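Cas13d (uncultured Ruminococcus sp, PDB 6IV9) is a CRISPR effector that binds a CRISPR RNA and probably uses its two HEPN domains to mature that RNA and cleave target RNA. Local coordinates at residues A[715-718]-A[719-723]; A[622-625]-A[626-630]. The protein carries 2 engineered substitutions. All blocks are in the same frame, centred on the assembly; numbering follows the deposited sequence.

Contact 1. Residues A[715-718]-A[719-723]; sequences VAKE and RAKAV. With nucleotides of chain B.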
ATOM      1  N   VAL A 715     -37.088  -3.118  -8.641  1.00 43.06           N
ATOM      2  CA  VAL A 715     -36.576  -4.491  -8.386  1.00 39.63           C
ATOM      3  C   VAL A 715     -35.558  -4.839  -9.469  1.00 35.28           C
ATOM      4  O   VAL A 715     -34.483  -5.266  -9.126  1.00 39.29           O
ATOM      5  CB  VAL A 715     -37.744  -5.495  -8.317  1.00 47.06           C
ATOM      6  CG1 VAL A 715     -37.270  -6.905  -8.040  1.00 44.34           C
ATOM      7  CG2 VAL A 715     -38.747  -5.087  -7.260  1.00 49.37           C
ATOM      8  N   ALA A 716     -35.886  -4.614 -10.730  1.00 33.53           N
ATOM      9  CA  ALA A 716     -34.926  -4.907 -11.808  1.00 34.28           C
ATOM     10  C   ALA A 716     -33.693  -4.005 -11.684  1.00 35.23           C
ATOM     11  O   ALA A 716     -32.611  -4.467 -11.972  1.00 34.76           O
ATOM     12  CB  ALA A 716     -35.579  -4.767 -13.146  1.00 40.28           C
ATOM     13  N   LYS A 717     -33.872  -2.739 -11.326  1.00 31.70           N
ATOM     14  CA  LYS A 717     -32.712  -1.822 -11.225  1.00 29.14           C
ATOM     15  C   LYS A 717     -31.767  -2.270 -10.109  1.00 29.34           C
ATOM     16  O   LYS A 717     -30.584  -2.281 -10.339  1.00 28.96           O
ATOM     17  CB  LYS A 717     -33.159  -0.386 -10.971  1.00 31.59           C
ATOM     18  CG  LYS A 717     -32.012   0.602 -10.895  1.00 30.68           C
ATOM     19  CD  LYS A 717     -32.396   1.946 -10.404  1.00 34.52           C
ATOM     20  CE  LYS A 717     -31.247   2.921 -10.419  1.00 36.02           C
ATOM     21  NZ  LYS A 717     -31.643   4.236  -9.877  1.00 34.73           N
ATOM     22  N   GLU A 718     -32.303  -2.643  -8.954  1.00 26.87           N
ATOM     23  CA  GLU A 718     -31.450  -3.073  -7.821  1.00 32.12           C
ATOM     24  C   GLU A 718     -30.680  -4.331  -8.226  1.00 28.12           C
ATOM     25  O   GLU A 718     -29.527  -4.431  -7.909  1.00 26.89           O
ATOM     26  CB  GLU A 718     -32.285  -3.308  -6.565  1.00 35.56           C
ATOM     27  CG  GLU A 718     -32.675  -2.044  -5.833  1.00 43.94           C
ATOM     28  CD  GLU A 718     -31.572  -1.016  -5.637  1.00 53.61           C
ATOM     29  OE1 GLU A 718     -30.566  -1.344  -5.003  1.00 54.63           O
ATOM     30  OE2 GLU A 718     -31.722   0.107  -6.140  1.00 65.59           O
ATOM     31  N   ARG A 719     -31.337  -5.255  -8.908  1.00 29.31           N
ATOM     32  CA  ARG A 719     -30.677  -6.505  -9.347  1.00 29.92           C
ATOM     33  C   ARG A 719     -29.566  -6.200 -10.354  1.00 30.26           C
ATOM     34  O   ARG A 719     -28.529  -6.819 -10.273  1.00 26.70           O
ATOM     35  CB  ARG A 719     -31.705  -7.481  -9.910  1.00 34.91           C
ATOM     36  CG  ARG A 719     -31.181  -8.894 -10.069  1.00 37.08           C
ATOM     37  CD  ARG A 719     -31.720  -9.516 -11.330  1.00 54.71           C
ATOM     38  NE  ARG A 719     -33.115  -9.849 -11.226  1.00 51.16           N
ATOM     39  CZ  ARG A 719     -34.125  -9.151 -11.718  1.00 49.96           C
ATOM     40  NH1 ARG A 719     -34.195  -8.883 -13.007  1.00 50.35           N
ATOM     41  NH2 ARG A 719     -35.111  -8.796 -10.927  1.00 42.50           N
ATOM     42  N   ALA A 720     -29.804  -5.276 -11.275  1.00 28.38           N
ATOM     43  CA  ALA A 720     -28.773  -4.914 -12.267  1.00 28.80           C
ATOM     44  C   ALA A 720     -27.557  -4.339 -11.538  1.00 24.36           C
ATOM     45  O   ALA A 720     -26.463  -4.675 -11.874  1.00 25.33           O
ATOM     46  CB  ALA A 720     -29.340  -3.915 -13.232  1.00 28.08           C
ATOM     47  N   LYS A 721     -27.790  -3.498 -10.545  1.00 25.14           N
ATOM     48  CA  LYS A 721     -26.665  -2.903  -9.785  1.00 28.75           C
ATOM     49  C   LYS A 721     -25.888  -3.996  -9.049  1.00 27.07           C
ATOM     50  O   LYS A 721     -24.685  -3.931  -9.027  1.00 22.90           O
ATOM     51  CB  LYS A 721     -27.200  -1.867  -8.806  1.00 29.18           C
ATOM     52  CG  LYS A 721     -27.736  -0.617  -9.471  1.00 31.77           C
ATOM     53  CD  LYS A 721     -28.558   0.214  -8.559  1.00 35.72           C
ATOM     54  CE  LYS A 721     -27.784   0.720  -7.373  1.00 43.07           C
ATOM     55  NZ  LYS A 721     -28.689   1.105  -6.269  1.00 53.81           N
ATOM     56  N   ALA A 722     -26.605  -4.939  -8.454  1.00 25.81           N
ATOM     57  CA  ALA A 722     -25.988  -6.043  -7.696  1.00 27.87           C
ATOM     58  C   ALA A 722     -25.155  -6.919  -8.634  1.00 25.82           C
ATOM     59  O   ALA A 722     -24.063  -7.271  -8.277  1.00 25.12           O
ATOM     60  CB  ALA A 722     -27.062  -6.835  -7.003  1.00 26.85           C
ATOM     61  N   VAL A 723     -25.687  -7.235  -9.806  1.00 26.08           N
ATOM     62  CA  VAL A 723     -24.942  -8.095 -10.765  1.00 24.02           C
ATOM     63  C   VAL A 723     -23.666  -7.381 -11.208  1.00 25.20           C
ATOM     64  O   VAL A 723     -22.631  -7.998 -11.203  1.00 22.72           O
ATOM     65  CB  VAL A 723     -25.822  -8.448 -11.975  1.00 27.11           C
ATOM     66  CG1 VAL A 723     -25.041  -9.077 -13.106  1.00 26.31           C
ATOM     67  CG2 VAL A 723     -26.999  -9.311 -11.574  1.00 28.84           C
TER
ATOM     68  P     A B  48     -29.613   7.140  -8.377  1.00 36.40           P
ATOM     69  OP1   A B  48     -29.556   5.983  -9.300  1.00 35.09           O
ATOM     70  OP2   A B  48     -28.388   7.845  -7.963  1.00 34.02           O
ATOM     71  O5'   A B  48     -30.523   8.286  -9.015  1.00 38.30           O
ATOM     72  C5'   A B  48     -31.747   7.969  -9.673  1.00 35.93           C
ATOM     73  C4'   A B  48     -32.529   9.238  -9.912  1.00 35.94           C
ATOM     74  O4'   A B  48     -32.733   9.933  -8.655  1.00 40.27           O
ATOM     75  C3'   A B  48     -31.805  10.266 -10.783  1.00 36.15           C
ATOM     76  O3'   A B  48     -31.862   9.932 -12.152  1.00 35.49           O
ATOM     77  C2'   A B  48     -32.534  11.541 -10.397  1.00 37.85           C
ATOM     78  O2'   A B  48     -33.774  11.475 -11.067  1.00 39.85           O
ATOM     79  C1'   A B  48     -32.668  11.343  -8.890  1.00 40.82           C
ATOM     80  N9    A B  48     -31.541  11.889  -8.157  1.00 43.84           N
ATOM     81  C8    A B  48     -30.475  11.235  -7.585  1.00 48.10           C
ATOM     82  N7    A B  48     -29.625  12.036  -6.987  1.00 47.37           N
ATOM     83  C5    A B  48     -30.166  13.299  -7.179  1.00 50.12           C
ATOM     84  C6    A B  48     -29.746  14.571  -6.778  1.00 52.63           C
ATOM     85  N6    A B  48     -28.629  14.789  -6.087  1.00 50.47           N
ATOM     86  N1    A B  48     -30.511  15.629  -7.131  1.00 53.94           N
ATOM     87  C2    A B  48     -31.628  15.407  -7.833  1.00 54.30           C
ATOM     88  N3    A B  48     -32.130  14.252  -8.272  1.00 57.91           N
ATOM     89  C4    A B  48     -31.341  13.225  -7.904  1.00 51.85           C
TER

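Contact 2. Residues A[622-625]-A[626-630]; sequences ITNN and VIESS. With nucleotides of chain B.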
ATOM      1  N   ILE A 622     -24.756   3.776 -16.276  1.00 24.82           N
ATOM      2  CA  ILE A 622     -23.385   3.275 -16.570  1.00 27.15           C
ATOM      3  C   ILE A 622     -22.355   4.113 -15.806  1.00 25.99           C
ATOM      4  O   ILE A 622     -21.411   3.560 -15.294  1.00 26.00           O
ATOM      5  CB  ILE A 622     -23.124   3.282 -18.087  1.00 29.43           C
ATOM      6  CG1 ILE A 622     -24.062   2.325 -18.818  1.00 32.59           C
ATOM      7  CG2 ILE A 622     -21.681   2.962 -18.402  1.00 28.17           C
ATOM      8  CD1 ILE A 622     -23.721   0.888 -18.600  1.00 36.17           C
ATOM      9  N   THR A 623     -22.543   5.422 -15.778  1.00 27.54           N
ATOM     10  CA  THR A 623     -21.590   6.283 -15.056  1.00 28.02           C
ATOM     11  C   THR A 623     -21.588   5.949 -13.563  1.00 27.15           C
ATOM     12  O   THR A 623     -20.528   5.745 -13.024  1.00 26.95           O
ATOM     13  CB  THR A 623     -21.996   7.752 -15.218  1.00 27.65           C
ATOM     14  OG1 THR A 623     -21.912   8.100 -16.593  1.00 28.79           O
ATOM     15  CG2 THR A 623     -21.146   8.678 -14.387  1.00 34.63           C
ATOM     16  N   ASN A 624     -22.757   5.889 -12.941  1.00 24.70           N
ATOM     17  CA  ASN A 624     -22.852   5.619 -11.488  1.00 26.30           C
ATOM     18  C   ASN A 624     -22.357   4.225 -11.112  1.00 27.45           C
ATOM     19  O   ASN A 624     -21.732   4.108 -10.093  1.00 29.05           O
ATOM     20  CB  ASN A 624     -24.285   5.694 -10.984  1.00 29.57           C
ATOM     21  CG  ASN A 624     -24.859   7.084 -11.056  1.00 37.19           C
ATOM     22  OD1 ASN A 624     -24.196   7.997 -11.505  1.00 38.22           O
ATOM     23  ND2 ASN A 624     -26.087   7.235 -10.613  1.00 36.88           N
ATOM     24  N   ASN A 625     -22.684   3.213 -11.907  1.00 28.81           N
ATOM     25  CA  ASN A 625     -22.377   1.818 -11.520  1.00 27.59           C
ATOM     26  C   ASN A 625     -21.083   1.271 -12.110  1.00 29.70           C
ATOM     27  O   ASN A 625     -20.629   0.267 -11.612  1.00 27.84           O
ATOM     28  CB  ASN A 625     -23.556   0.921 -11.854  1.00 27.99           C
ATOM     29  CG  ASN A 625     -24.738   1.320 -11.016  1.00 31.07           C
ATOM     30  OD1 ASN A 625     -24.783   1.008  -9.843  1.00 35.78           O
ATOM     31  ND2 ASN A 625     -25.637   2.083 -11.592  1.00 29.50           N
ATOM     32  N   VAL A 626     -20.564   1.868 -13.165  1.00 25.25           N
ATOM     33  CA  VAL A 626     -19.329   1.285 -13.740  1.00 25.45           C
ATOM     34  C   VAL A 626     -18.186   2.296 -13.694  1.00 27.38           C
ATOM     35  O   VAL A 626     -17.223   2.047 -13.013  1.00 24.80           O
ATOM     36  CB  VAL A 626     -19.572   0.754 -15.161  1.00 25.35           C
ATOM     37  CG1 VAL A 626     -18.351   0.067 -15.718  1.00 25.80           C
ATOM     38  CG2 VAL A 626     -20.768  -0.174 -15.200  1.00 26.12           C
ATOM     39  N   ILE A 627     -18.360   3.418 -14.374  1.00 26.02           N
ATOM     40  CA  ILE A 627     -17.283   4.433 -14.490  1.00 25.13           C
ATOM     41  C   ILE A 627     -16.892   4.947 -13.107  1.00 26.81           C
ATOM     42  O   ILE A 627     -15.729   5.105 -12.884  1.00 28.74           O
ATOM     43  CB  ILE A 627     -17.700   5.575 -15.434  1.00 28.69           C
ATOM     44  CG1 ILE A 627     -17.920   5.073 -16.862  1.00 30.77           C
ATOM     45  CG2 ILE A 627     -16.689   6.699 -15.370  1.00 28.02           C
ATOM     46  CD1 ILE A 627     -18.530   6.078 -17.793  1.00 31.56           C
ATOM     47  N   GLU A 628     -17.849   5.139 -12.211  1.00 25.10           N
ATOM     48  CA  GLU A 628     -17.543   5.696 -10.867  1.00 27.00           C
ATOM     49  C   GLU A 628     -17.119   4.605  -9.877  1.00 29.44           C
ATOM     50  O   GLU A 628     -16.929   4.921  -8.728  1.00 31.20           O
ATOM     51  CB  GLU A 628     -18.699   6.535 -10.341  1.00 32.38           C
ATOM     52  CG  GLU A 628     -18.905   7.806 -11.130  1.00 41.34           C
ATOM     53  CD  GLU A 628     -19.920   8.769 -10.537  1.00 54.75           C
ATOM     54  OE1 GLU A 628     -20.561   8.426  -9.534  1.00 61.31           O
ATOM     55  OE2 GLU A 628     -20.076   9.856 -11.097  1.00 75.38           O
ATOM     56  N   SER A 629     -17.034   3.367 -10.324  1.00 25.18           N
ATOM     57  CA  SER A 629     -16.606   2.297  -9.403  1.00 24.47           C
ATOM     58  C   SER A 629     -15.084   2.287  -9.308  1.00 23.27           C
ATOM     59  O   SER A 629     -14.442   2.126 -10.306  1.00 23.82           O
ATOM     60  CB  SER A 629     -17.088   0.965  -9.847  1.00 26.30           C
ATOM     61  OG  SER A 629     -16.369  -0.049  -9.199  1.00 26.76           O
ATOM     62  N   SER A 630     -14.557   2.333  -8.095  1.00 24.07           N
ATOM     63  CA  SER A 630     -13.091   2.274  -7.897  1.00 23.94           C
ATOM     64  C   SER A 630     -12.569   0.921  -8.390  1.00 23.51           C
ATOM     65  O   SER A 630     -11.422   0.832  -8.748  1.00 23.17           O
ATOM     66  CB  SER A 630     -12.712   2.557  -6.484  1.00 28.68           C
ATOM     67  OG  SER A 630     -13.287   1.627  -5.616  1.00 33.03           O
TER
ATOM     68  P     A B  40     -21.731  -3.677   2.757  1.00 81.73           P
ATOM     69  OP1   A B  40     -22.738  -3.675   3.843  1.00 78.49           O
ATOM     70  OP2   A B  40     -21.882  -2.803   1.554  1.00 88.74           O
ATOM     71  O5'   A B  40     -20.313  -3.303   3.407  1.00 85.35           O
ATOM     72  C5'   A B  40     -19.744  -1.975   3.255  1.00 82.47           C
ATOM     73  C4'   A B  40     -18.288  -2.053   2.877  1.00 80.39           C
ATOM     74  O4'   A B  40     -18.155  -2.262   1.454  1.00 82.70           O
ATOM     75  C3'   A B  40     -17.498  -0.760   3.026  1.00 80.76           C
ATOM     76  O3'   A B  40     -17.201  -0.349   4.341  1.00 82.37           O
ATOM     77  C2'   A B  40     -16.249  -1.052   2.209  1.00 77.62           C
ATOM     78  O2'   A B  40     -15.185  -1.685   2.900  1.00 63.07           O
ATOM     79  C1'   A B  40     -16.834  -1.901   1.074  1.00 74.69           C
ATOM     80  N9    A B  40     -16.863  -1.249  -0.238  1.00 61.50           N
ATOM     81  C8    A B  40     -17.918  -1.081  -1.104  1.00 53.04           C
ATOM     82  N7    A B  40     -17.585  -0.503  -2.236  1.00 58.48           N
ATOM     83  C5    A B  40     -16.223  -0.261  -2.100  1.00 53.93           C
ATOM     84  C6    A B  40     -15.268   0.307  -2.963  1.00 50.73           C
ATOM     85  N6    A B  40     -15.559   0.788  -4.172  1.00 47.56           N
ATOM     86  N1    A B  40     -13.987   0.375  -2.531  1.00 49.51           N
ATOM     87  C2    A B  40     -13.693  -0.103  -1.318  1.00 52.54           C
ATOM     88  N3    A B  40     -14.501  -0.660  -0.416  1.00 54.68           N
ATOM     89  C4    A B  40     -15.765  -0.719  -0.877  1.00 54.31           C
TER

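Contact 1. Residues A[715-718]-A[719-723]
An i to i+3 salt bridge joins E718 and K721 in the first turns of helix 713-760. K721 NZ reaches E718 OE2 at 3.2 Å on the syn side of the carboxylate, 20° out of its plane, and makes a weak second bond to E718 OE1 at 3.3 Å. The two side chains lie alongside each other and point the same way. A bend in the K721 chain (chi3 62°) turns the ammonium toward the acid, while its CG rests 3.4 Å from K717 O. With an alanine in place of K721, the E718 carboxylate would probably be left without its charge mate, and the contacts of the lysine stem with F621 and N625 would be lost. K717, one turn back, behaves differently: CG stands anti to the backbone N (chi1 -178°) and the straight chain carries NZ away to OP1 of adenosine nucleotide 48 of chain B, at 2.8 Å. Q707 O accepts a second bond from this NZ, so a long lysine suits a place that must span from helix to phosphate. R719 folds back along the helix, its NH2 4.1 Å from V715 CG1. A small residue suits A720, whose methyl group fits against F621 and F702. Backbone bonds such as A720 N to A716 O (3.0 Å) hold the turn. The pairing of E718 with K721 is the i to i+3 acid-lysine salt bridge familiar from the surfaces of alpha helices; in this protein it sits beside a lysine that binds an RNA phosphate.

Contact 2. Residues A[622-625]-A[626-630]
I622 O is gripped by two backbone amides, V626 N at 2.8 Å and I627 N at 3.2 Å. V626 N is the i+4 donor of an alpha-helical turn and I627 N the i+5 donor of a wider pi-type turn. I627 N approaches in the carbonyl plane, whereas V626 N is tilted 33° from it. The widening carries on into the next bond: T623 O takes E628 N at 2.9 Å, with a C=O...N angle of 170°. This is how helix 617-627 opens out as it ends. E628, a long polar residue suited to the surface, brings its CG to 3.2 Å from T623 O, and its OE2 lies 3.7 Å from T623 CG2. T623 has OG1 beside its own backbone N (chi1 -63°), which lets the hydroxyl bond to R619 O and turns the methyl group to E628. The N624 amide and E628 carboxylate run side by side without bonding. N625 ND2 is satisfied by F621 O, one turn back. Beyond the helix end, S629 is the N-cap of helix 630-638, its OG accepting from F632 N; serine is apt because its short hydroxyl can reach an amide at a helix start. S630 follows with OG receiving the N6 amino group of adenosine nucleotide 40 of chain B at 2.8 Å, a nearly straight bond to the base. The branched I622, V626 and I627 fill the buried side: I622 and V626 press on A587 and I627 on F584, both of helix 581-591, while V626 also meets I724 and S629 meets L728 of helix 713-760.

In the fold
Contact 2 comes first along the chain, at the end of helix 617-627 and the start of helix 630-638; contact 1 follows in the opening turns of the long helix 713-760. Their centres are 14 Å apart and on the same side of the chain's centre. Helices 617-627 and 713-760, some ninety residues apart in sequence, meet directly where K721 CG packs 3.4 Å from N625 OD1. Both contacts also touch the RNA of chain B: the start of helix 630-638 binds the base of nucleotide 40, and helix 713-760 the phosphate of nucleotide 48. This is consistent with a cluster of helices that helps hold the CRISPR RNA in the binary complex.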